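Long-range contacts in ArCE4A (PDB 5LFZ), which probably catalyses metal-dependent removal of acetyl groups from N-acetylated sugar chains, as a carbohydrate esterase family 4 deacetylase of marine bacterial origin: residues A[87-92]-A[120-125]; A[114-119]-A[134-139]. One frame throughout, in Å; residues are numbered along the deposited sequence.

Contact 1: A[87-92]-A[120-125]; sequences KDITKL and RPPYGA
Residues 87-92 and 120-125 form a water-bridged loop-to-loop contact beside the nickel site: one loop leaves strand 78-81 and the metal ligands His82 and His86, the other carries the Arg-Pro-Pro-Tyr sequence, the RxPY motif that lines the active-site groove in this deacetylase family. No direct hydrogen bond crosses between the segments. Instead, one water accepts from Ile89 N at 3.0 Å and donates to both Pro122 O and Ala125 O, the latter at 2.7 Å from the water oxygen. Pro122 O also takes the backbone N of Ala125, in the turn that brings both carbonyls to the water.

Around this bridge the side chains close up. The Asp88 carboxylate lies against the methyl of Ala125, with OD1 3.2 Å from CB. That carboxylate is held from its own side: with CG anti to the backbone N (chi1 -179°), OD1 accepts from Thr90 N in an Asx turn and from Thr90 OG1 at 2.6 Å, both donors coming from the same face of its plane. Thr90 in turn rests its CG2 on the carbonyl carbon of Ala125, while Ile89 lays CG1 alongside Ala125 O at 3.6 Å. Farther back, Pro122 puts CG against Lys87 O at 3.3 Å, and the Tyr123 ring turns an edge toward Asp88 N. The same tyrosine packs edge-to-face with His86, and the side chain of Pro122 is about 5 Å from the nickel.

Chemically, then, a shared water and mixed van der Waals contacts, in which carbonyl and carboxylate oxygens meet carbon atoms, join the two loops, whereas the Asx turn fixes the shape of 88-90 internally. The water satisfies one N-H and two carbonyls that do not bond to one another, linking the loops without a direct bond.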
loop_
_atom_site.group_PDB
_atom_site.type_symbol
_atom_site.label_atom_id
_atom_site.label_comp_id
_atom_site.label_asym_id
_atom_site.label_seq_id
_atom_site.Cartn_x
_atom_site.Cartn_y
_atom_site.Cartn_z
ATOM N N LYS A 87 9.904 11.879 1.400
ATOM C CA LYS A 87 10.832 12.520 0.480
ATOM C C LYS A 87 11.116 11.608 -0.716
ATOM O O LYS A 87 11.186 10.386 -0.582
ATOM C CB LYS A 87 12.134 12.895 1.201
ATOM C CG LYS A 87 11.955 14.005 2.229
ATOM C CD LYS A 87 13.211 14.261 3.045
ATOM C CE LYS A 87 12.933 15.292 4.134
ATOM N NZ LYS A 87 14.138 15.632 4.942
ATOM N N ASP A 88 11.243 12.216 -1.890
ATOM C CA ASP A 88 11.733 11.538 -3.086
ATOM C C ASP A 88 13.119 10.982 -2.768
ATOM O O ASP A 88 14.045 11.750 -2.522
ATOM C CB ASP A 88 11.766 12.534 -4.256
ATOM C CG ASP A 88 12.245 11.926 -5.570
ATOM O OD1 ASP A 88 12.941 10.889 -5.575
ATOM O OD2 ASP A 88 11.938 12.532 -6.625
ATOM N N ILE A 89 13.265 9.658 -2.774
ATOM C CA ILE A 89 14.514 9.047 -2.330
ATOM C C ILE A 89 15.659 9.349 -3.289
ATOM O O ILE A 89 16.823 9.258 -2.907
ATOM C CB ILE A 89 14.405 7.510 -2.170
ATOM C CG1 ILE A 89 14.264 6.829 -3.530
ATOM C CG2 ILE A 89 13.259 7.138 -1.240
ATOM C CD1 ILE A 89 14.285 5.324 -3.458
ATOM N N THR A 90 15.339 9.712 -4.529
ATOM C CA THR A 90 16.387 9.993 -5.510
ATOM C C THR A 90 17.020 11.358 -5.256
ATOM O O THR A 90 18.018 11.710 -5.878
ATOM C CB THR A 90 15.862 9.943 -6.959
ATOM O OG1 THR A 90 15.011 11.070 -7.210
ATOM C CG2 THR A 90 15.096 8.653 -7.212
ATOM N N LYS A 91 16.435 12.119 -4.337
ATOM C CA LYS A 91 16.996 13.402 -3.932
ATOM C C LYS A 91 18.004 13.240 -2.805
ATOM O O LYS A 91 18.653 14.204 -2.410
ATOM C CB LYS A 91 15.903 14.362 -3.462
ATOM C CG LYS A 91 14.880 14.791 -4.493
ATOM C CD LYS A 91 13.922 15.780 -3.837
ATOM C CE LYS A 91 12.717 16.095 -4.697
ATOM N NZ LYS A 91 11.744 16.926 -3.932
ATOM N N LEU A 92 18.120 12.027 -2.276
ATOM C CA LEU A 92 18.852 11.830 -1.029
ATOM C C LEU A 92 20.218 11.180 -1.190
ATOM O O LEU A 92 20.525 10.564 -2.213
ATOM C CB LEU A 92 18.015 10.992 -0.063
ATOM C CG LEU A 92 16.619 11.546 0.233
ATOM C CD1 LEU A 92 15.883 10.623 1.177
ATOM C CD2 LEU A 92 16.709 12.952 0.810
ATOM N N ARG A 120 7.315 1.208 -0.842
ATOM C CA ARG A 120 6.872 1.956 -2.016
ATOM C C ARG A 120 7.535 3.324 -1.979
ATOM O O ARG A 120 7.411 4.046 -0.992
ATOM C CB ARG A 120 5.353 2.088 -2.044
ATOM C CG ARG A 120 4.851 2.986 -3.152
ATOM C CD ARG A 120 3.344 2.927 -3.256
ATOM N NE ARG A 120 2.867 1.723 -3.933
ATOM C CZ ARG A 120 1.608 1.300 -3.862
ATOM N NH1 ARG A 120 0.735 1.982 -3.131
ATOM N NH2 ARG A 120 1.220 0.203 -4.508
ATOM N N PRO A 121 8.281 3.670 -3.030
ATOM C CA PRO A 121 8.979 4.956 -3.004
ATOM C C PRO A 121 8.011 6.104 -3.261
ATOM O O PRO A 121 7.180 5.996 -4.160
ATOM C CB PRO A 121 9.997 4.826 -4.138
ATOM C CG PRO A 121 9.352 3.885 -5.104
ATOM C CD PRO A 121 8.560 2.905 -4.258
ATOM N N PRO A 122 8.107 7.179 -2.467
ATOM C CA PRO A 122 7.276 8.373 -2.682
ATOM C C PRO A 122 7.311 8.859 -4.126
ATOM O O PRO A 122 8.380 8.895 -4.738
ATOM C CB PRO A 122 7.907 9.399 -1.741
ATOM C CG PRO A 122 8.419 8.570 -0.613
ATOM C CD PRO A 122 8.933 7.300 -1.255
ATOM N N TYR A 123 6.137 9.197 -4.658
ATOM C CA TYR A 123 5.984 9.717 -6.019
ATOM C C TYR A 123 6.384 8.692 -7.077
ATOM O O TYR A 123 6.450 9.017 -8.261
ATOM C CB TYR A 123 6.796 11.010 -6.201
ATOM C CG TYR A 123 6.619 11.978 -5.051
ATOM C CD1 TYR A 123 5.447 12.710 -4.909
ATOM C CD2 TYR A 123 7.616 12.148 -4.100
ATOM C CE1 TYR A 123 5.275 13.586 -3.851
ATOM C CE2 TYR A 123 7.453 13.020 -3.038
ATOM C CZ TYR A 123 6.283 13.737 -2.918
ATOM O OH TYR A 123 6.123 14.607 -1.860
ATOM N N GLY A 124 6.634 7.459 -6.648
ATOM C CA GLY A 124 7.073 6.405 -7.548
ATOM C C GLY A 124 8.508 6.578 -8.019
ATOM O O GLY A 124 8.970 5.866 -8.909
ATOM N N ALA A 125 9.213 7.530 -7.417
ATOM C CA ALA A 125 10.545 7.901 -7.873
ATOM C C ALA A 125 11.594 6.956 -7.311
ATOM O O ALA A 125 11.697 6.789 -6.098
ATOM C CB ALA A 125 10.857 9.333 -7.479
HETATM O O HOH W 1 10.990 8.138 -3.877
#

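Contact 2: A[114-119]-A[134-139]; sequences VKPQIL and IPYPLV
Leu119 and Leu138 pair in a single parallel beta bridge, a short piece of strand-like pairing in the distorted beta/alpha barrel of the NodB-homology fold. Leu119 N donates a hydrogen bond to Pro137 O at 3.1 Å with an N-H...O angle of 164°. Leu119 O receives Val139 N at 2.8 Å, the donor tilted 26° from the carbonyl plane, and the CA-H of Leu138 makes a further contact with the same oxygen. Leu119 is thus held through both its main-chain polar groups.

Side chains fill in on both sides of the bridge. Ile118 CB meets Val139 CG2 at 3.8 Å, on the side where Phe56 and Val200 also pack. Leu119, its CG anti to the backbone N (chi1 -179°), sends CD1 to Ile134 CG2 at 4.0 Å, the two chains crossing at about a right angle.

Tyr136 belongs to the same direct contact, lying along residues 115-118 with its ring between the ring of Pro135 and the backbone of Pro116. Pro135 CG stands over the centre of one face; the carbonyl carbon of Pro116 covers the opposite face, offset toward the rim, and Leu119 CB sits at the ring edge. The phenol end passes across the aliphatic part of Lys115, whose CG and CD both touch OH.

One step outward, that hydroxyl is hydrogen-bonded to Asp105 on helix 94-112. The ring is therefore held at its faces, its edge and its tip, which should restrict its rotation. Ile118 bonds through its backbone to Ser81, and Leu138 to Lys213 and Tyr215, where strand 138-139 pairs in parallel with strand 214-215. Where 114-119 runs along the tyrosine ring, Pro116 O comes to 3.1 Å from Tyr136 CE1.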
loop_
_atom_site.group_PDB
_atom_site.type_symbol
_atom_site.label_atom_id
_atom_site.label_comp_id
_atom_site.label_asym_id
_atom_site.label_seq_id
_atom_site.Cartn_x
_atom_site.Cartn_y
_atom_site.Cartn_z
ATOM N N VAL A 114 6.058 -5.668 14.126
ATOM C CA VAL A 114 6.434 -6.321 12.879
ATOM C C VAL A 114 7.394 -5.457 12.082
ATOM O O VAL A 114 7.523 -4.260 12.332
ATOM C CB VAL A 114 5.197 -6.637 11.996
ATOM C CG1 VAL A 114 4.183 -7.465 12.771
ATOM C CG2 VAL A 114 4.563 -5.357 11.474
ATOM N N LYS A 115 8.059 -6.076 11.118
ATOM C CA LYS A 115 8.899 -5.369 10.170
ATOM C C LYS A 115 8.218 -5.420 8.808
ATOM O O LYS A 115 7.718 -6.473 8.415
ATOM C CB LYS A 115 10.295 -6.003 10.116
ATOM C CG LYS A 115 11.336 -5.200 9.360
ATOM C CD LYS A 115 12.651 -5.966 9.264
ATOM C CE LYS A 115 13.217 -6.288 10.644
ATOM N NZ LYS A 115 14.147 -5.233 11.133
ATOM N N PRO A 116 8.169 -4.285 8.089
ATOM C CA PRO A 116 7.601 -4.348 6.739
ATOM C C PRO A 116 8.470 -5.218 5.845
ATOM O O PRO A 116 9.656 -5.401 6.132
ATOM C CB PRO A 116 7.616 -2.888 6.279
ATOM C CG PRO A 116 8.765 -2.297 7.032
ATOM C CD PRO A 116 8.722 -2.951 8.385
ATOM N N GLN A 117 7.891 -5.765 4.787
ATOM C CA GLN A 117 8.645 -6.627 3.894
ATOM C C GLN A 117 8.680 -6.043 2.494
ATOM O O GLN A 117 9.240 -6.639 1.577
ATOM C CB GLN A 117 8.044 -8.034 3.877
ATOM C CG GLN A 117 7.966 -8.675 5.250
ATOM C CD GLN A 117 7.109 -9.923 5.262
ATOM O OE1 GLN A 117 6.311 -10.151 4.351
ATOM N NE2 GLN A 117 7.270 -10.741 6.296
ATOM N N ILE A 118 8.068 -4.872 2.341
ATOM C CA ILE A 118 7.976 -4.179 1.064
ATOM C C ILE A 118 8.059 -2.672 1.291
ATOM O O ILE A 118 7.727 -2.186 2.375
ATOM C CB ILE A 118 6.652 -4.508 0.330
ATOM C CG1 ILE A 118 5.457 -4.202 1.242
ATOM C CG2 ILE A 118 6.619 -5.970 -0.092
ATOM C CD1 ILE A 118 4.105 -4.569 0.634
ATOM N N LEU A 119 8.495 -1.936 0.273
ATOM C CA LEU A 119 8.572 -0.480 0.356
ATOM C C LEU A 119 8.067 0.118 -0.946
ATOM O O LEU A 119 8.346 -0.403 -2.022
ATOM C CB LEU A 119 10.012 -0.018 0.638
ATOM C CG LEU A 119 10.286 1.490 0.785
ATOM C CD1 LEU A 119 11.415 1.734 1.785
ATOM C CD2 LEU A 119 10.608 2.160 -0.550
ATOM N N ILE A 134 17.822 -0.391 -0.608
ATOM C CA ILE A 134 16.550 -0.700 0.034
ATOM C C ILE A 134 16.404 -2.206 0.212
ATOM O O ILE A 134 16.438 -2.960 -0.760
ATOM C CB ILE A 134 15.379 -0.129 -0.779
ATOM C CG1 ILE A 134 15.451 1.401 -0.767
ATOM C CG2 ILE A 134 14.043 -0.595 -0.220
ATOM C CD1 ILE A 134 14.716 2.047 -1.891
ATOM N N PRO A 135 16.236 -2.648 1.467
ATOM C CA PRO A 135 16.291 -4.067 1.829
ATOM C C PRO A 135 15.000 -4.827 1.527
ATOM O O PRO A 135 14.850 -5.968 1.963
ATOM C CB PRO A 135 16.552 -4.021 3.335
ATOM C CG PRO A 135 15.848 -2.787 3.780
ATOM C CD PRO A 135 15.962 -1.794 2.638
ATOM N N TYR A 136 14.091 -4.192 0.789
ATOM C CA TYR A 136 12.781 -4.759 0.470
ATOM C C TYR A 136 12.496 -4.619 -1.020
ATOM O O TYR A 136 13.059 -3.747 -1.677
ATOM C CB TYR A 136 11.667 -4.055 1.270
ATOM C CG TYR A 136 11.970 -3.866 2.739
ATOM C CD1 TYR A 136 12.200 -4.959 3.560
ATOM C CD2 TYR A 136 12.024 -2.595 3.308
ATOM C CE1 TYR A 136 12.482 -4.802 4.899
ATOM C CE2 TYR A 136 12.305 -2.428 4.661
ATOM C CZ TYR A 136 12.532 -3.539 5.449
ATOM O OH TYR A 136 12.827 -3.422 6.795
ATOM N N PRO A 137 11.622 -5.480 -1.565
ATOM C CA PRO A 137 11.149 -5.206 -2.923
ATOM C C PRO A 137 10.490 -3.832 -2.989
ATOM O O PRO A 137 9.828 -3.428 -2.033
ATOM C CB PRO A 137 10.122 -6.314 -3.175
ATOM C CG PRO A 137 10.490 -7.409 -2.203
ATOM C CD PRO A 137 11.016 -6.696 -1.000
ATOM N N LEU A 138 10.690 -3.122 -4.091
ATOM C CA LEU A 138 10.002 -1.861 -4.309
ATOM C C LEU A 138 8.678 -2.133 -5.015
ATOM O O LEU A 138 8.646 -2.714 -6.099
ATOM C CB LEU A 138 10.863 -0.888 -5.123
ATOM C CG LEU A 138 12.060 -0.248 -4.413
ATOM C CD1 LEU A 138 13.229 -1.219 -4.276
ATOM C CD2 LEU A 138 12.497 1.007 -5.143
ATOM N N VAL A 139 7.580 -1.719 -4.397
ATOM C CA VAL A 139 6.270 -2.000 -4.958
ATOM C C VAL A 139 5.618 -0.725 -5.479
ATOM O O VAL A 139 5.282 0.175 -4.711
ATOM C CB VAL A 139 5.352 -2.674 -3.925
ATOM C CG1 VAL A 139 3.982 -2.959 -4.530
ATOM C CG2 VAL A 139 6.011 -3.953 -3.392
#

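How the contacts relate
Along the chain the segments come in the order 87-92, 114-119, 120-125 and 134-139, so the contacts cross: contact 1 joins the first to the third, contact 2 the second to the fourth. Contact 1 closes a loop of 27 residues that holds helix 94-112; contact 2 closes one of 14 residues with helix 128-131. Residues 114-119 run straight into 120-125, carrying the backbone from the bridge at Leu119 to the groove beside the nickel. The two contacts also touch: Arg120 NE probably bonds to Val139 O (3.0 Å), and Ile89 CD1 packs on Ile134 CD1. Together they tie the metal-ligand loop to short strand 138-139.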